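Local coordinates for peptidase family U32 (Geobacillus thermoleovorans, PDB 4HE6), which is of unknown function but represents the small all-beta C-terminal domain of a putative U32-family peptidase, at residues T5-L11 and V24-F30; P41-F46 and R77-N83; D34-G40 and N83-E88. One frame throughout, in Å; residues are numbered along the deposited sequence.

Contact 1. Residues T5-L11 and V24-F30; sequences TREFAGL and VQQRNHF. Unlike the reference sequence in segment 5-11: Arg6 (reference His). With ACT (acetate ion), chain C.
Asn28 ties down the turn at the start of 5-11 with both ends of its amide. ND2 gives one hydrogen bond to Thr5 O and another to Phe8 O, each 2.8 Å long, and both acceptors lie in the amide plane. That pair holds the amide flat and fixes which way round it sits. CG lies anti to the carbonyl carbon (chi1 -70°), which turns the amide across to the turn. At its other end, Asn28 OD1 takes a bond from Arg6 NH1, with the guanidinium turned 82° from the amide. The Arg6 chain bends at chi2 (-26°) and chi3, both off the usual staggered values, so this very short bond is doubtful in detail. Arg6 NH2 also reaches Thr5 OG1 and, through water 1, Arg27 O.

Between the backbones, Leu11 and Gln25 form a hydrogen-bonded antiparallel pair: Leu11 N to Gln25 O at 2.9 Å and Gln25 N to Leu11 O at 2.8 Å. Further out, Ala9 O is gripped twice, by Arg27 N at 2.8 Å and by Asn28 N at 3.3 Å, both from above the same face of its carbonyl plane.

Side-chain packing adds Thr5, Phe8, Leu11 and Gly10. In one of two conformers modelled for Arg27, Thr5 CG2 sits over a guanidinium face, 3.6 Å from Arg27 NE, while Phe8 turns its edge to NH1. Leu11 and Gln25 run alongside each other. Gly10 passes close to Val24 CG1, where a side chain would clash.

Away from the interface, His29 NE2 hydrogen-bonds an acetate, probably from the crystallisation liquor, which Arg65 also holds.

The arrangement is the open end of the beta hairpin of strands 10-16 and 21-26, with Ala9 and Gly10 forming a classic beta bulge opposite Met85 on the other neighbouring strand.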
loop_
_atom_site.group_PDB
_atom_site.type_symbol
_atom_site.label_atom_id
_atom_site.label_comp_id
_atom_site.label_asym_id
_atom_site.label_seq_id
_atom_site.Cartn_x
_atom_site.Cartn_y
_atom_site.Cartn_z
ATOM N N THR A 5 1.268 -12.297 -9.266
ATOM C CA THR A 5 1.190 -10.876 -9.017
ATOM C C THR A 5 -0.169 -10.259 -9.300
ATOM O O THR A 5 -0.399 -9.080 -9.042
ATOM C CB THR A 5 2.267 -10.132 -9.846
ATOM O OG1 THR A 5 2.159 -10.701 -11.164
ATOM C CG2 THR A 5 3.627 -10.415 -9.299
ATOM N N ARG A 6 -1.131 -11.031 -9.792
ATOM C CA ARG A 6 -2.487 -10.499 -9.973
ATOM C C ARG A 6 -3.182 -10.332 -8.607
ATOM O O ARG A 6 -4.188 -9.635 -8.525
ATOM C CB ARG A 6 -3.412 -11.408 -10.747
ATOM C CG ARG A 6 -3.063 -11.906 -12.107
ATOM C CD ARG A 6 -2.158 -11.258 -13.128
ATOM N NE ARG A 6 -1.244 -10.097 -12.891
ATOM C CZ ARG A 6 -0.825 -8.870 -12.744
ATOM N NH1 ARG A 6 -1.669 -7.901 -12.782
ATOM N NH2 ARG A 6 0.437 -8.398 -12.545
ATOM N N GLU A 7 -2.709 -10.995 -7.575
ATOM C CA GLU A 7 -3.399 -11.168 -6.307
ATOM C C GLU A 7 -3.149 -10.068 -5.306
ATOM O O GLU A 7 -3.600 -10.089 -4.148
ATOM C CB GLU A 7 -2.943 -12.537 -5.691
ATOM C CG GLU A 7 -3.453 -13.698 -6.551
ATOM C CD GLU A 7 -2.996 -15.021 -5.990
ATOM O OE1 GLU A 7 -2.426 -15.814 -6.764
ATOM O OE2 GLU A 7 -3.179 -15.277 -4.757
ATOM N N PHE A 8 -2.359 -9.078 -5.748
ATOM C CA PHE A 8 -2.174 -8.006 -4.785
ATOM C C PHE A 8 -1.814 -6.730 -5.553
ATOM O O PHE A 8 -1.417 -6.794 -6.712
ATOM C CB PHE A 8 -1.191 -8.344 -3.668
ATOM C CG PHE A 8 0.196 -8.658 -4.132
ATOM C CD1 PHE A 8 0.552 -9.828 -4.768
ATOM C CD2 PHE A 8 1.215 -7.719 -3.938
ATOM C CE1 PHE A 8 1.854 -10.100 -5.174
ATOM C CE2 PHE A 8 2.509 -8.015 -4.312
ATOM C CZ PHE A 8 2.847 -9.187 -4.947
ATOM N N ALA A 9 -1.948 -5.607 -4.869
ATOM C CA ALA A 9 -1.683 -4.317 -5.441
ATOM C C ALA A 9 -0.442 -3.639 -4.938
ATOM O O ALA A 9 0.043 -2.712 -5.583
ATOM C CB ALA A 9 -2.885 -3.416 -5.177
ATOM N N GLY A 10 0.087 -4.072 -3.786
ATOM C CA GLY A 10 1.291 -3.458 -3.292
ATOM C C GLY A 10 1.967 -4.366 -2.281
ATOM O O GLY A 10 1.325 -5.185 -1.614
ATOM N N LEU A 11 3.247 -4.157 -2.140
ATOM C CA LEU A 11 4.074 -4.843 -1.148
ATOM C C LEU A 11 4.645 -3.787 -0.211
ATOM O O LEU A 11 5.245 -2.812 -0.680
ATOM C CB LEU A 11 5.201 -5.593 -1.850
ATOM C CG LEU A 11 6.161 -6.412 -0.999
ATOM C CD1 LEU A 11 5.406 -7.554 -0.362
ATOM C CD2 LEU A 11 7.303 -6.973 -1.838
ATOM N N VAL A 24 5.296 1.729 -0.044
ATOM C CA VAL A 24 4.710 0.587 -0.727
ATOM C C VAL A 24 5.230 0.502 -2.163
ATOM O O VAL A 24 5.246 1.483 -2.883
ATOM C CB VAL A 24 3.165 0.729 -0.694
ATOM C CG1 VAL A 24 2.531 -0.357 -1.559
ATOM C CG2 VAL A 24 2.677 0.726 0.733
ATOM N N GLN A 25 5.623 -0.711 -2.540
ATOM C CA GLN A 25 6.008 -0.994 -3.919
ATOM C C GLN A 25 4.754 -1.428 -4.657
ATOM O O GLN A 25 4.137 -2.438 -4.341
ATOM C CB GLN A 25 7.079 -2.057 -3.934
ATOM C CG GLN A 25 7.600 -2.435 -5.329
ATOM C CD GLN A 25 8.614 -3.556 -5.244
ATOM O OE1 GLN A 25 8.238 -4.642 -4.763
ATOM N NE2 GLN A 25 9.877 -3.391 -5.645
ATOM N N GLN A 26 4.358 -0.638 -5.637
ATOM C CA GLN A 26 3.149 -0.928 -6.409
ATOM C C GLN A 26 3.323 -2.204 -7.208
ATOM O O GLN A 26 4.391 -2.463 -7.759
ATOM C CB GLN A 26 2.856 0.246 -7.331
ATOM C CG GLN A 26 1.504 0.212 -8.058
ATOM C CD GLN A 26 1.556 -0.406 -9.422
ATOM O OE1 GLN A 26 2.303 -1.331 -9.699
ATOM N NE2 GLN A 26 0.707 0.110 -10.325
ATOM N N ARG A 27 2.255 -2.977 -7.265
ATOM C CA ARG A 27 2.189 -4.083 -8.205
ATOM C C ARG A 27 1.046 -3.954 -9.200
ATOM O O ARG A 27 1.190 -4.456 -10.304
ATOM C CB ARG A 27 2.186 -5.420 -7.421
ATOM C CG ARG A 27 2.983 -6.519 -8.101
ATOM C CD ARG A 27 4.442 -6.188 -8.341
ATOM N NE ARG A 27 5.298 -7.315 -8.604
ATOM C CZ ARG A 27 6.074 -8.012 -7.789
ATOM N NH1 ARG A 27 6.194 -7.712 -6.490
ATOM N NH2 ARG A 27 6.785 -9.009 -8.252
ATOM N N ASN A 28 -0.048 -3.344 -8.794
ATOM C CA ASN A 28 -1.172 -3.082 -9.724
ATOM C C ASN A 28 -1.795 -1.736 -9.355
ATOM O O ASN A 28 -1.643 -1.267 -8.229
ATOM C CB ASN A 28 -2.197 -4.205 -9.698
ATOM C CG ASN A 28 -1.691 -5.475 -10.309
ATOM O OD1 ASN A 28 -1.597 -5.596 -11.545
ATOM N ND2 ASN A 28 -1.296 -6.422 -9.497
ATOM N N HIS A 29 -2.525 -1.164 -10.287
ATOM C CA HIS A 29 -3.032 0.192 -10.140
ATOM C C HIS A 29 -3.869 0.380 -8.865
ATOM O O HIS A 29 -4.771 -0.385 -8.569
ATOM C CB HIS A 29 -3.983 0.459 -11.323
ATOM C CG HIS A 29 -4.469 1.828 -11.504
ATOM N ND1 HIS A 29 -5.381 2.468 -10.698
ATOM C CD2 HIS A 29 -4.123 2.717 -12.477
ATOM C CE1 HIS A 29 -5.584 3.682 -11.167
ATOM N NE2 HIS A 29 -4.840 3.857 -12.223
ATOM N N PHE A 30 -3.622 1.493 -8.174
ATOM C CA PHE A 30 -4.497 1.937 -7.133
ATOM C C PHE A 30 -4.392 3.475 -7.060
ATOM O O PHE A 30 -3.437 4.070 -7.573
ATOM C CB PHE A 30 -4.191 1.306 -5.768
ATOM C CG PHE A 30 -2.807 1.527 -5.220
ATOM C CD1 PHE A 30 -2.569 2.617 -4.384
ATOM C CD2 PHE A 30 -1.784 0.682 -5.499
ATOM C CE1 PHE A 30 -1.322 2.785 -3.810
ATOM C CE2 PHE A 30 -0.528 0.836 -4.954
ATOM C CZ PHE A 30 -0.294 1.916 -4.124
HETATM C C ACT C . -5.245 5.474 -15.258
HETATM O O ACT C . -4.156 5.198 -15.781
HETATM O OXT ACT C . -5.333 5.998 -14.125
HETATM C CH3 ACT C . -6.514 5.151 -15.998
HETATM O O HOH W 1 2.215 -6.214 -12.062
#

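Contact 2. Residues P41-F46 and R77-N83; sequences PEIENF and RPLFPYN
Arg77 lays its extended chain along the ring of Phe46, the two side chains sliding past each other in opposite directions. Its CB makes a CH-pi contact 3.9 Å from the ring centroid, offset toward the rim, and CD comes 3.7 Å from Phe46 CG. The guanidinium, only 14° from parallel to the ring, continues past it and rests a face on Phe46 CB.

The charged end is fixed by a salt bridge. Arg77 NH1 donates to Glu44 OE1 at 3.0 Å, nearly straight and close to the guanidinium plane, reaching the anti side of the carboxylate. Water 2 joins NH1 to Glu44 O, and water 3 joins Arg77 NH2 to Glu44 OE1, so the pair is clasped through solvent as well.

Apolar packing fills the middle. Leu79 CD2 touches the edge of the Phe46 ring at CE2 (3.7 Å) and also meets Ile43 CD1 (3.9 Å). The other branch of Ile43, CG2, comes to the edge of Phe80, 3.9 Å from CD1.

A single amide closes the far end. Asn83 ND2 donates to Pro41 O at 3.2 Å, while Asn83 OD1 accepts from Phe80 N at 2.9 Å. That second bond lies across the type II turn Phe80-Asn83, so one side chain braces its own turn and holds the opposing loop.

Both segments are loops at one end of the sheet. Residues 41-46 link strand 35-39 to strand 46-49; residues 77-83 lead from strand 70-74 into strand 84-87. Phe46, at the end of 41-46, meets the ring of Phe38, and Leu79 packs on Phe38 and on Val12 of strand 10-16.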
loop_
_atom_site.group_PDB
_atom_site.type_symbol
_atom_site.label_atom_id
_atom_site.label_comp_id
_atom_site.label_asym_id
_atom_site.label_seq_id
_atom_site.Cartn_x
_atom_site.Cartn_y
_atom_site.Cartn_z
ATOM N N PRO A 41 0.901 -12.274 7.869
ATOM C CA PRO A 41 1.078 -12.699 9.215
ATOM C C PRO A 41 1.577 -11.465 10.042
ATOM O O PRO A 41 2.240 -10.564 9.513
ATOM C CB PRO A 41 2.103 -13.829 9.157
ATOM C CG PRO A 41 2.743 -13.668 7.842
ATOM C CD PRO A 41 1.797 -12.944 6.936
ATOM N N GLU A 42 1.235 -11.595 11.275
ATOM C CA GLU A 42 1.713 -10.703 12.346
ATOM C C GLU A 42 0.861 -9.445 12.464
ATOM O O GLU A 42 1.084 -8.696 13.394
ATOM C CB GLU A 42 3.218 -10.322 12.317
ATOM C CG GLU A 42 4.156 -11.511 12.095
ATOM C CD GLU A 42 5.607 -11.242 12.311
ATOM O OE1 GLU A 42 5.948 -10.883 13.472
ATOM O OE2 GLU A 42 6.458 -11.395 11.413
ATOM N N ILE A 43 -0.101 -9.246 11.550
ATOM C CA ILE A 43 -1.122 -8.225 11.711
ATOM C C ILE A 43 -2.517 -8.832 11.606
ATOM O O ILE A 43 -2.726 -9.789 10.830
ATOM C CB ILE A 43 -1.022 -7.040 10.711
ATOM C CG1 ILE A 43 -1.218 -7.468 9.239
ATOM C CG2 ILE A 43 0.263 -6.267 10.888
ATOM C CD1 ILE A 43 -1.365 -6.288 8.307
ATOM N N GLU A 44 -3.470 -8.246 12.332
ATOM C CA GLU A 44 -4.859 -8.431 11.959
ATOM C C GLU A 44 -5.085 -7.694 10.638
ATOM O O GLU A 44 -4.751 -6.504 10.544
ATOM C CB GLU A 44 -5.828 -7.948 13.043
ATOM C CG GLU A 44 -7.293 -8.154 12.625
ATOM C CD GLU A 44 -8.274 -7.611 13.619
ATOM O OE1 GLU A 44 -8.082 -6.487 14.086
ATOM O OE2 GLU A 44 -9.261 -8.351 13.884
ATOM N N ASN A 45 -5.635 -8.348 9.653
ATOM C CA ASN A 45 -5.911 -7.673 8.389
ATOM C C ASN A 45 -6.878 -6.543 8.614
ATOM O O ASN A 45 -7.782 -6.627 9.463
ATOM C CB ASN A 45 -6.530 -8.679 7.416
ATOM C CG ASN A 45 -5.667 -9.850 7.067
ATOM O OD1 ASN A 45 -4.492 -9.947 7.466
ATOM N ND2 ASN A 45 -6.233 -10.784 6.334
ATOM N N PHE A 46 -6.723 -5.463 7.841
ATOM C CA PHE A 46 -7.598 -4.314 8.009
ATOM C C PHE A 46 -7.747 -3.585 6.685
ATOM O O PHE A 46 -6.906 -3.680 5.777
ATOM C CB PHE A 46 -7.086 -3.358 9.101
ATOM C CG PHE A 46 -5.828 -2.621 8.740
ATOM C CD1 PHE A 46 -5.834 -1.355 8.163
ATOM C CD2 PHE A 46 -4.587 -3.207 9.002
ATOM C CE1 PHE A 46 -4.643 -0.703 7.828
ATOM C CE2 PHE A 46 -3.404 -2.544 8.700
ATOM C CZ PHE A 46 -3.427 -1.304 8.149
ATOM N N ARG A 77 -3.276 1.687 10.552
ATOM C CA ARG A 77 -2.700 0.849 11.623
ATOM C C ARG A 77 -1.271 0.533 11.249
ATOM O O ARG A 77 -0.920 0.647 10.065
ATOM C CB ARG A 77 -3.439 -0.467 11.777
ATOM C CG ARG A 77 -4.939 -0.372 11.995
ATOM C CD ARG A 77 -5.494 -1.736 12.271
ATOM N NE ARG A 77 -6.916 -1.801 12.410
ATOM C CZ ARG A 77 -7.596 -2.879 12.745
ATOM N NH1 ARG A 77 -6.965 -4.020 12.901
ATOM N NH2 ARG A 77 -8.905 -2.794 12.867
ATOM N N PRO A 78 -0.464 0.129 12.219
ATOM C CA PRO A 78 0.912 -0.272 11.915
ATOM C C PRO A 78 0.980 -1.425 10.954
ATOM O O PRO A 78 0.100 -2.313 10.892
ATOM C CB PRO A 78 1.490 -0.642 13.282
ATOM C CG PRO A 78 0.690 0.221 14.272
ATOM C CD PRO A 78 -0.722 0.150 13.690
ATOM N N LEU A 79 2.070 -1.432 10.180
ATOM C CA LEU A 79 2.436 -2.434 9.200
ATOM C C LEU A 79 3.872 -2.857 9.410
ATOM O O LEU A 79 4.684 -2.072 9.909
ATOM C CB LEU A 79 2.299 -1.885 7.777
ATOM C CG LEU A 79 0.866 -1.547 7.400
ATOM C CD1 LEU A 79 0.856 -0.780 6.063
ATOM C CD2 LEU A 79 -0.026 -2.769 7.298
ATOM N N PHE A 80 4.156 -4.090 9.006
ATOM C CA PHE A 80 5.536 -4.532 8.961
ATOM C C PHE A 80 6.020 -4.645 7.538
ATOM O O PHE A 80 5.228 -4.864 6.625
ATOM C CB PHE A 80 5.657 -5.892 9.620
ATOM C CG PHE A 80 5.334 -5.920 11.055
ATOM C CD1 PHE A 80 4.114 -6.326 11.534
ATOM C CD2 PHE A 80 6.319 -5.500 11.969
ATOM C CE1 PHE A 80 3.807 -6.330 12.876
ATOM C CE2 PHE A 80 6.030 -5.496 13.312
ATOM C CZ PHE A 80 4.798 -5.911 13.772
ATOM N N PRO A 81 7.314 -4.513 7.302
ATOM C CA PRO A 81 7.858 -4.759 5.963
ATOM C C PRO A 81 7.404 -6.126 5.489
ATOM O O PRO A 81 7.435 -7.116 6.181
ATOM C CB PRO A 81 9.350 -4.704 6.212
ATOM C CG PRO A 81 9.512 -3.748 7.376
ATOM C CD PRO A 81 8.363 -4.127 8.267
ATOM N N TYR A 82 6.945 -6.126 4.224
ATOM C CA TYR A 82 6.557 -7.310 3.468
ATOM C C TYR A 82 5.196 -7.858 3.813
ATOM O O TYR A 82 4.783 -8.871 3.252
ATOM C CB TYR A 82 7.690 -8.384 3.402
ATOM C CG TYR A 82 8.902 -7.677 2.832
ATOM C CD1 TYR A 82 9.893 -7.178 3.610
ATOM C CD2 TYR A 82 8.973 -7.381 1.470
ATOM C CE1 TYR A 82 10.990 -6.468 3.132
ATOM C CE2 TYR A 82 10.029 -6.679 0.965
ATOM C CZ TYR A 82 11.027 -6.222 1.776
ATOM O OH TYR A 82 12.091 -5.497 1.277
ATOM N N ASN A 83 4.417 -7.120 4.662
ATOM C CA ASN A 83 2.990 -7.248 4.558
ATOM C C ASN A 83 2.545 -6.843 3.150
ATOM O O ASN A 83 3.265 -6.198 2.429
ATOM C CB ASN A 83 2.295 -6.434 5.647
ATOM C CG ASN A 83 2.437 -7.030 7.072
ATOM O OD1 ASN A 83 2.472 -6.311 8.041
ATOM N ND2 ASN A 83 2.570 -8.342 7.260
HETATM O O HOH W 2 -4.058 -4.716 12.528
HETATM O O HOH W 3 -10.130 -4.970 14.631
#

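Contact 3. Residues D34-G40 and N83-E88; sequences DEVEFFG and NMMRKE
Asn83 sets its CB against Phe39 O, 3.5 Å away. Met84 then pairs with Phe39 through two backbone hydrogen bonds, and its CB packs over one face of the Phe39 ring, 3.7 Å from the centroid; in one of its two modelled conformers SD lies obliquely to the ring, a Met-aromatic contact. Met85 points to the buried side, where CG lies over the face of Phe38 and SD approaches Phe38 CZ at 3.6 Å; Val36 borders the same thioether. Arg86 CG lies between the backbone N and the carbonyl carbon (chi1 55°), and the extended chain carries the guanidinium over Phe39. It stacks flat on the ring face opposite Met84, centres 3.6 Å apart and planes at 8°, while NE (2.8 Å) and NH2 (2.9 Å) both grip Glu37 OE2. An alanine here is likely to leave Glu37 without its charge partner and bare one face of Phe39. Lys87 NZ, 4.0 Å from Asp34 OD2, makes no salt bridge; it binds His29 O and, through water 4, Asp34, whose OD2 also accepts from Arg31 N. Glu88 N closes on Glu35 O at 2.9 Å. Strands 35-39 and 84-87 form a twisted antiparallel pair in the domain's all-antiparallel sheet.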
loop_
_atom_site.group_PDB
_atom_site.type_symbol
_atom_site.label_atom_id
_atom_site.label_comp_id
_atom_site.label_asym_id
_atom_site.label_seq_id
_atom_site.Cartn_x
_atom_site.Cartn_y
_atom_site.Cartn_z
ATOM N N ASP A 34 -9.632 4.755 -3.364
ATOM C CA ASP A 34 -9.810 3.324 -3.412
ATOM C C ASP A 34 -9.799 2.757 -1.993
ATOM O O ASP A 34 -9.097 3.247 -1.103
ATOM C CB ASP A 34 -8.678 2.657 -4.202
ATOM C CG ASP A 34 -8.702 2.804 -5.683
ATOM O OD1 ASP A 34 -9.744 3.281 -6.191
ATOM O OD2 ASP A 34 -7.710 2.423 -6.336
ATOM N N GLU A 35 -10.532 1.651 -1.839
ATOM C CA GLU A 35 -10.442 0.858 -0.629
ATOM C C GLU A 35 -9.438 -0.275 -0.824
ATOM O O GLU A 35 -9.488 -0.993 -1.842
ATOM C CB GLU A 35 -11.782 0.248 -0.265
ATOM C CG GLU A 35 -11.869 -0.165 1.193
ATOM C CD GLU A 35 -11.985 0.974 2.151
ATOM O OE1 GLU A 35 -11.888 0.701 3.381
ATOM O OE2 GLU A 35 -12.159 2.122 1.708
ATOM N N VAL A 36 -8.580 -0.459 0.176
ATOM C CA VAL A 36 -7.574 -1.496 0.177
ATOM C C VAL A 36 -7.644 -2.285 1.457
ATOM O O VAL A 36 -8.170 -1.838 2.458
ATOM C CB VAL A 36 -6.145 -0.926 -0.066
ATOM C CG1 VAL A 36 -6.073 -0.215 -1.398
ATOM C CG2 VAL A 36 -5.746 -0.025 1.066
ATOM N N GLU A 37 -7.063 -3.456 1.434
ATOM C CA GLU A 37 -6.864 -4.297 2.604
ATOM C C GLU A 37 -5.411 -4.623 2.734
ATOM O O GLU A 37 -4.773 -5.068 1.767
ATOM C CB GLU A 37 -7.686 -5.601 2.481
ATOM C CG GLU A 37 -7.681 -6.392 3.790
ATOM C CD GLU A 37 -8.386 -7.710 3.707
ATOM O OE1 GLU A 37 -9.095 -8.057 4.679
ATOM O OE2 GLU A 37 -8.272 -8.442 2.718
ATOM N N PHE A 38 -4.870 -4.438 3.928
ATOM C CA PHE A 38 -3.554 -4.909 4.274
ATOM C C PHE A 38 -3.682 -6.246 4.971
ATOM O O PHE A 38 -4.587 -6.476 5.771
ATOM C CB PHE A 38 -2.830 -3.900 5.185
ATOM C CG PHE A 38 -2.423 -2.655 4.440
ATOM C CD1 PHE A 38 -3.205 -1.478 4.492
ATOM C CD2 PHE A 38 -1.277 -2.681 3.664
ATOM C CE1 PHE A 38 -2.749 -0.379 3.775
ATOM C CE2 PHE A 38 -0.866 -1.540 2.982
ATOM C CZ PHE A 38 -1.596 -0.378 3.036
ATOM N N PHE A 39 -2.731 -7.151 4.631
ATOM C CA PHE A 39 -2.812 -8.523 5.148
ATOM C C PHE A 39 -1.432 -9.118 5.258
ATOM O O PHE A 39 -0.423 -8.552 4.804
ATOM C CB PHE A 39 -3.731 -9.347 4.252
ATOM C CG PHE A 39 -3.274 -9.585 2.839
ATOM C CD1 PHE A 39 -2.709 -10.802 2.459
ATOM C CD2 PHE A 39 -3.410 -8.602 1.872
ATOM C CE1 PHE A 39 -2.331 -11.021 1.159
ATOM C CE2 PHE A 39 -3.024 -8.833 0.556
ATOM C CZ PHE A 39 -2.484 -10.036 0.180
ATOM N N GLY A 40 -1.410 -10.260 5.893
ATOM C CA GLY A 40 -0.210 -11.040 6.126
ATOM C C GLY A 40 -0.065 -11.389 7.598
ATOM O O GLY A 40 -0.761 -10.911 8.464
ATOM N N ASN A 83 4.417 -7.120 4.662
ATOM C CA ASN A 83 2.990 -7.248 4.558
ATOM C C ASN A 83 2.545 -6.843 3.150
ATOM O O ASN A 83 3.265 -6.198 2.429
ATOM C CB ASN A 83 2.295 -6.434 5.647
ATOM C CG ASN A 83 2.437 -7.030 7.072
ATOM O OD1 ASN A 83 2.472 -6.311 8.041
ATOM N ND2 ASN A 83 2.570 -8.342 7.260
ATOM N N MET A 84 1.350 -7.270 2.807
ATOM C CA MET A 84 0.827 -7.085 1.472
ATOM C C MET A 84 -0.432 -6.242 1.494
ATOM O O MET A 84 -1.098 -6.069 2.517
ATOM C CB MET A 84 0.546 -8.485 0.901
ATOM C CG MET A 84 1.724 -9.464 0.879
ATOM S SD MET A 84 1.464 -11.089 0.141
ATOM C CE MET A 84 1.157 -10.758 -1.577
ATOM N N MET A 85 -0.772 -5.691 0.335
ATOM C CA MET A 85 -1.933 -4.855 0.158
ATOM C C MET A 85 -2.703 -5.302 -1.073
ATOM O O MET A 85 -2.098 -5.558 -2.111
ATOM C CB MET A 85 -1.507 -3.383 -0.073
ATOM C CG MET A 85 -2.667 -2.419 -0.022
ATOM S SD MET A 85 -2.208 -0.720 -0.476
ATOM C CE MET A 85 -2.232 -0.888 -2.253
ATOM N N ARG A 86 -4.021 -5.408 -0.983
ATOM C CA ARG A 86 -4.862 -5.768 -2.128
ATOM C C ARG A 86 -6.026 -4.803 -2.187
ATOM O O ARG A 86 -6.440 -4.214 -1.209
ATOM C CB ARG A 86 -5.352 -7.214 -2.077
ATOM C CG ARG A 86 -6.081 -7.589 -0.818
ATOM C CD ARG A 86 -6.489 -9.068 -0.745
ATOM N NE ARG A 86 -6.778 -9.481 0.648
ATOM C CZ ARG A 86 -6.401 -10.595 1.229
ATOM N NH1 ARG A 86 -5.698 -11.546 0.626
ATOM N NH2 ARG A 86 -6.734 -10.833 2.513
ATOM N N LYS A 87 -6.571 -4.627 -3.381
ATOM C CA LYS A 87 -7.847 -3.912 -3.421
ATOM C C LYS A 87 -8.986 -4.603 -2.685
ATOM O O LYS A 87 -9.058 -5.824 -2.822
ATOM C CB LYS A 87 -8.173 -3.727 -4.907
ATOM C CG LYS A 87 -7.090 -2.833 -5.510
ATOM C CD LYS A 87 -7.428 -1.384 -5.447
ATOM C CE LYS A 87 -8.149 -0.815 -6.650
ATOM N NZ LYS A 87 -7.598 -1.251 -7.942
ATOM N N GLU A 88 -9.873 -3.872 -2.005
ATOM C CA GLU A 88 -10.999 -4.413 -1.191
ATOM C C GLU A 88 -12.270 -4.120 -1.953
ATOM O O GLU A 88 -12.596 -2.942 -2.101
ATOM C CB GLU A 88 -11.144 -3.752 0.191
ATOM C CG GLU A 88 -12.263 -4.219 1.094
ATOM C CD GLU A 88 -12.073 -5.572 1.751
ATOM O OE1 GLU A 88 -11.039 -6.218 1.484
ATOM O OE2 GLU A 88 -12.884 -6.086 2.557
HETATM O O HOH W 4 -7.577 1.769 -9.005
#

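Contacts 1 and 3 belong to the same sheet: strand 84-87 lies between 35-39 and 10-16, and Met85 exchanges backbone bonds with Ala9 and Gly10. Both centre about 7 Å from the middle of the chain. Contact 3 is mainly strand pairing, with a buried aromatic and thioether side and a partly exposed one where Glu37 and Arg86 mix with Phe39 and Met84; contact 1 has such pairing only at Gly10-Gln26 and Leu11-Gln25, then gives way to amide bonds holding a turn. Contact 2, about 11 Å from the centre, is loop against loop and mostly exposed, relying on side chains and waters. It nests within the loop contact 3 closes, shares Asn83, and touches contact 1 where Leu11 packs on Tyr82.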